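Local coordinates for cobalamin biosynthesis protein CobN (Mycobacterium tuberculosis, PDB 7C6O) that probably serves as the large, catalytic subunit of cobaltochelatase, which inserts cobalt into the corrin ring during cobalamin biosynthesis, at residues Ala1145-Leu1150 / Ala1194-Glu1199; Gly1204-Ala1207 / Glu1212-Asp1215. One frame throughout, in Å; residues are numbered along the deposited sequence.

Overall arrangement
Both interactions belong to the helical C-terminal end of the chain, and their centres lie about 12 Å apart. Interaction 1 is buried and joins helix 1136-1157 to helix 1187-1203 through a salt bridge set beside a small apolar contact. Interaction 2 is partly buried and purely apolar: the loop that leaves helix 1187-1203 lays a tryptophan against the start of the next helix, 1211-1226. Helix 1187-1203 is thus common ground, contributing a segment to the first contact and leading into the second. The two touch directly, L1197 O lying 3.7 Å from W1206 CE3 and L1198 CD2 3.9 Å from L1214 CD2.

Interaction 1: Ala1145-Leu1150 / Ala1194-Glu1199; sequences ATVDYL and AERLLE
D1148 and R1196 carry this contact, an ion pair between two helices that run nearly side by side. R1196 NE donates to D1148 OD1 at 2.7 Å, and the bond is almost straight, with an N-H...O angle of 170°. The oxygen sits at the edge of the guanidinium and in its plane, whereas the nitrogen comes from above the carboxylate plane; the planes of the two groups stand 78° apart. CG of R1196 stands anti to the backbone N, and bends at the next two torsions bring the NE edge to D1148 OD1, with NH2 also near the carboxylate. A water spans the pair, donating to D1148 OD2 at 2.7 Å and weakly accepting from R1196 NH2. One turn further along its own helix, E1199 OE2 takes a bond from R1196 NH1 at 3.0 Å on its syn side, which makes the arginine the centre of a three-residue network.

Beside the charges, V1147 CG1 meets L1197 CD2 at 4.2 Å, the side chains crossing at about a right angle, and also lies 4.3 Å from R1196 CB. Helix 1162-1174 packs against both V1147 and L1197, so three helices share this apolar patch. The axes of the two segments pass 9.8 Å apart at only 20°, a nearly parallel packing of helices 1136-1157 and 1187-1203.

In the outer shell, R1196 NH1 also bonds to the carbonyl of I1011, R1196 NH2 has a long, weak ion pair with D1012, and E1199 OE1 pairs with R1203. Bonds at NE and NH1 should restrict rotation of the buried guanidinium, and its positive charge is probably well compensated and stabilised.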
loop_
_atom_site.group_PDB
_atom_site.type_symbol
_atom_site.label_atom_id
_atom_site.label_comp_id
_atom_site.label_asym_id
_atom_site.label_seq_id
_atom_site.Cartn_x
_atom_site.Cartn_y
_atom_site.Cartn_z
ATOM N N ALA A 1145 -13.364 -5.924 19.082
ATOM C CA ALA A 1145 -12.777 -6.451 17.854
ATOM C C ALA A 1145 -11.893 -7.653 18.147
ATOM O O ALA A 1145 -11.880 -8.625 17.384
ATOM C CB ALA A 1145 -11.980 -5.362 17.136
ATOM N N THR A 1146 -11.150 -7.605 19.260
ATOM C CA THR A 1146 -10.307 -8.732 19.643
ATOM C C THR A 1146 -11.134 -9.997 19.837
ATOM O O THR A 1146 -10.722 -11.084 19.420
ATOM C CB THR A 1146 -9.526 -8.392 20.916
ATOM O OG1 THR A 1146 -8.640 -7.295 20.656
ATOM C CG2 THR A 1146 -8.711 -9.591 21.389
ATOM N N VAL A 1147 -12.312 -9.875 20.455
ATOM C CA VAL A 1147 -13.184 -11.038 20.607
ATOM C C VAL A 1147 -13.590 -11.579 19.241
ATOM O O VAL A 1147 -13.578 -12.795 19.011
ATOM C CB VAL A 1147 -14.413 -10.685 21.466
ATOM C CG1 VAL A 1147 -15.374 -11.860 21.519
ATOM C CG2 VAL A 1147 -13.982 -10.284 22.873
ATOM N N ASP A 1148 -13.941 -10.686 18.314
ATOM C CA ASP A 1148 -14.369 -11.120 16.987
ATOM C C ASP A 1148 -13.239 -11.805 16.228
ATOM O O ASP A 1148 -13.467 -12.798 15.527
ATOM C CB ASP A 1148 -14.890 -9.925 16.184
ATOM C CG ASP A 1148 -16.306 -9.524 16.567
ATOM O OD1 ASP A 1148 -16.989 -10.298 17.269
ATOM O OD2 ASP A 1148 -16.735 -8.423 16.160
ATOM N N TYR A 1149 -12.015 -11.287 16.346
ATOM C CA TYR A 1149 -10.914 -11.831 15.562
ATOM C C TYR A 1149 -10.401 -13.136 16.155
ATOM O O TYR A 1149 -10.012 -14.044 15.415
ATOM C CB TYR A 1149 -9.792 -10.796 15.443
ATOM C CG TYR A 1149 -10.261 -9.482 14.849
ATOM C CD1 TYR A 1149 -11.378 -9.431 14.020
ATOM C CD2 TYR A 1149 -9.598 -8.291 15.127
ATOM C CE1 TYR A 1149 -11.820 -8.235 13.484
ATOM C CE2 TYR A 1149 -10.034 -7.088 14.591
ATOM C CZ TYR A 1149 -11.143 -7.068 13.772
ATOM O OH TYR A 1149 -11.583 -5.877 13.237
ATOM N N LEU A 1150 -10.401 -13.253 17.486
ATOM C CA LEU A 1150 -10.148 -14.551 18.100
ATOM C C LEU A 1150 -11.200 -15.566 17.672
ATOM O O LEU A 1150 -10.870 -16.717 17.360
ATOM C CB LEU A 1150 -10.116 -14.419 19.623
ATOM C CG LEU A 1150 -8.880 -13.741 20.214
ATOM C CD1 LEU A 1150 -9.025 -13.603 21.723
ATOM C CD2 LEU A 1150 -7.618 -14.521 19.862
ATOM N N ALA A 1194 -20.924 -10.095 24.000
ATOM C CA ALA A 1194 -21.749 -11.136 24.605
ATOM C C ALA A 1194 -22.391 -12.009 23.540
ATOM O O ALA A 1194 -22.447 -13.237 23.678
ATOM C CB ALA A 1194 -22.815 -10.506 25.501
ATOM N N GLU A 1195 -22.869 -11.393 22.458
ATOM C CA GLU A 1195 -23.464 -12.161 21.371
ATOM C C GLU A 1195 -22.446 -13.100 20.736
ATOM O O GLU A 1195 -22.752 -14.266 20.459
ATOM C CB GLU A 1195 -24.045 -11.211 20.327
ATOM C CG GLU A 1195 -25.292 -11.728 19.640
ATOM C CD GLU A 1195 -25.870 -10.720 18.669
ATOM O OE1 GLU A 1195 -25.135 -10.282 17.759
ATOM O OE2 GLU A 1195 -27.053 -10.356 18.825
ATOM N N ARG A 1196 -21.223 -12.614 20.502
ATOM C CA ARG A 1196 -20.221 -13.445 19.843
ATOM C C ARG A 1196 -19.790 -14.609 20.729
ATOM O O ARG A 1196 -19.589 -15.726 20.238
ATOM C CB ARG A 1196 -19.010 -12.603 19.440
ATOM C CG ARG A 1196 -18.038 -13.340 18.529
ATOM C CD ARG A 1196 -18.623 -13.520 17.137
ATOM N NE ARG A 1196 -18.552 -12.282 16.365
ATOM C CZ ARG A 1196 -19.101 -12.115 15.167
ATOM N NH1 ARG A 1196 -19.776 -13.106 14.597
ATOM N NH2 ARG A 1196 -18.976 -10.955 14.540
ATOM N N LEU A 1197 -19.641 -14.371 22.033
ATOM C CA LEU A 1197 -19.260 -15.455 22.933
ATOM C C LEU A 1197 -20.369 -16.494 23.037
ATOM O O LEU A 1197 -20.099 -17.700 23.079
ATOM C CB LEU A 1197 -18.899 -14.892 24.308
ATOM C CG LEU A 1197 -17.652 -13.999 24.323
ATOM C CD1 LEU A 1197 -17.623 -13.105 25.553
ATOM C CD2 LEU A 1197 -16.387 -14.848 24.246
ATOM N N LEU A 1198 -21.627 -16.047 23.055
ATOM C CA LEU A 1198 -22.737 -16.989 22.996
ATOM C C LEU A 1198 -22.777 -17.727 21.664
ATOM O O LEU A 1198 -23.187 -18.892 21.620
ATOM C CB LEU A 1198 -24.056 -16.261 23.254
ATOM C CG LEU A 1198 -24.298 -15.882 24.713
ATOM C CD1 LEU A 1198 -25.388 -14.832 24.820
ATOM C CD2 LEU A 1198 -24.668 -17.118 25.522
ATOM N N GLU A 1199 -22.353 -17.079 20.573
ATOM C CA GLU A 1199 -22.275 -17.784 19.295
ATOM C C GLU A 1199 -21.200 -18.866 19.327
ATOM O O GLU A 1199 -21.396 -19.957 18.779
ATOM C CB GLU A 1199 -22.009 -16.806 18.148
ATOM C CG GLU A 1199 -21.850 -17.503 16.794
ATOM C CD GLU A 1199 -21.484 -16.558 15.661
ATOM O OE1 GLU A 1199 -21.356 -17.041 14.515
ATOM O OE2 GLU A 1199 -21.322 -15.344 15.910
HETATM O O HOH W 1 -19.385 -8.284 16.558
#

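Interaction 2: Gly1204-Ala1207 / Glu1212-Asp1215; sequences GLWA and ETLD
A first torsion of -174° swings the indole of W1206 away from its own backbone N and out toward helix 1211-1226, six-membered ring foremost. T1213 answers from that helix: its chi1 of -55° sets OG1 beside the backbone N and turns CG2 to the tryptophan. The methyl meets W1206 CH2 at 3.9 Å, at the ring edge and near the ring plane, and the T1213 side chain lies nearly perpendicular to that of W1206. L1214 adds a looser touch, its CD2 lying 4.4 Å from W1206 CZ3 in an oblique approach. Here the chain turns between two consecutive helices. Helix 1187-1203 ends at G1204 in a Schellman motif, the glycine taking a positive phi of 80° with two bonds back into the last turn. Two residues later, W1206 sits in the connection between helices 1187-1203 and 1211-1226, its side chain also packing on A1200 of the first. Y1165 of helix 1162-1174 stacks with the indole, and T1169 of that helix touches both W1206 and T1213. L1214 also packs on L1198 and A1201 of helix 1187-1203, which brings helix 1211-1226 against the helix it follows. A hydrogen bond between A1207 N and D1162 OD1 joins the loop to helix 1162-1174.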
loop_
_atom_site.group_PDB
_atom_site.type_symbol
_atom_site.label_atom_id
_atom_site.label_comp_id
_atom_site.label_asym_id
_atom_site.label_seq_id
_atom_site.Cartn_x
_atom_site.Cartn_y
_atom_site.Cartn_z
ATOM N N GLY A 1204 -20.308 -24.686 19.363
ATOM C CA GLY A 1204 -19.413 -25.670 19.931
ATOM C C GLY A 1204 -17.941 -25.331 19.831
ATOM O O GLY A 1204 -17.106 -26.153 20.233
ATOM N N LEU A 1205 -17.591 -24.162 19.285
ATOM C CA LEU A 1205 -16.205 -23.707 19.334
ATOM C C LEU A 1205 -15.753 -23.526 20.776
ATOM O O LEU A 1205 -14.601 -23.812 21.121
ATOM C CB LEU A 1205 -16.059 -22.402 18.552
ATOM C CG LEU A 1205 -16.365 -22.505 17.058
ATOM C CD1 LEU A 1205 -16.520 -21.119 16.444
ATOM C CD2 LEU A 1205 -15.269 -23.286 16.357
ATOM N N TRP A 1206 -16.651 -23.025 21.621
ATOM C CA TRP A 1206 -16.524 -23.079 23.074
ATOM C C TRP A 1206 -17.279 -24.329 23.507
ATOM O O TRP A 1206 -18.513 -24.342 23.543
ATOM C CB TRP A 1206 -17.093 -21.809 23.692
ATOM C CG TRP A 1206 -16.906 -21.659 25.162
ATOM C CD1 TRP A 1206 -16.276 -22.519 26.011
ATOM C CD2 TRP A 1206 -17.360 -20.562 25.960
ATOM N NE1 TRP A 1206 -16.311 -22.024 27.293
ATOM C CE2 TRP A 1206 -16.973 -20.823 27.287
ATOM C CE3 TRP A 1206 -18.056 -19.381 25.678
ATOM C CZ2 TRP A 1206 -17.257 -19.948 28.331
ATOM C CZ3 TRP A 1206 -18.341 -18.514 26.716
ATOM C CH2 TRP A 1206 -17.942 -18.802 28.027
ATOM N N ALA A 1207 -16.538 -25.394 23.825
ATOM C CA ALA A 1207 -17.130 -26.729 23.858
ATOM C C ALA A 1207 -17.981 -26.962 25.102
ATOM O O ALA A 1207 -19.087 -27.504 25.006
ATOM C CB ALA A 1207 -16.033 -27.792 23.763
ATOM N N GLU A 1212 -23.964 -21.350 34.316
ATOM C CA GLU A 1212 -24.063 -20.057 34.989
ATOM C C GLU A 1212 -23.394 -18.957 34.172
ATOM O O GLU A 1212 -23.865 -17.814 34.149
ATOM C CB GLU A 1212 -23.440 -20.136 36.385
ATOM C CG GLU A 1212 -23.479 -18.814 37.150
ATOM C CD GLU A 1212 -22.683 -18.844 38.443
ATOM O OE1 GLU A 1212 -22.342 -19.948 38.914
ATOM O OE2 GLU A 1212 -22.397 -17.756 38.986
ATOM N N THR A 1213 -22.291 -19.286 33.496
ATOM C CA THR A 1213 -21.594 -18.294 32.684
ATOM C C THR A 1213 -22.429 -17.884 31.475
ATOM O O THR A 1213 -22.516 -16.694 31.150
ATOM C CB THR A 1213 -20.234 -18.844 32.252
ATOM O OG1 THR A 1213 -19.496 -19.240 33.416
ATOM C CG2 THR A 1213 -19.432 -17.786 31.494
ATOM N N LEU A 1214 -23.057 -18.850 30.800
ATOM C CA LEU A 1214 -23.932 -18.506 29.682
ATOM C C LEU A 1214 -25.115 -17.661 30.146
ATOM O O LEU A 1214 -25.521 -16.717 29.457
ATOM C CB LEU A 1214 -24.416 -19.773 28.976
ATOM C CG LEU A 1214 -23.353 -20.631 28.286
ATOM C CD1 LEU A 1214 -24.007 -21.741 27.477
ATOM C CD2 LEU A 1214 -22.451 -19.783 27.404
ATOM N N ASP A 1215 -25.675 -17.979 31.318
ATOM C CA ASP A 1215 -26.760 -17.165 31.861
ATOM C C ASP A 1215 -26.305 -15.732 32.100
ATOM O O ASP A 1215 -27.051 -14.782 31.835
ATOM C CB ASP A 1215 -27.290 -17.780 33.159
ATOM C CG ASP A 1215 -28.033 -19.084 32.934
ATOM O OD1 ASP A 1215 -28.514 -19.312 31.805
ATOM O OD2 ASP A 1215 -28.144 -19.879 33.892
#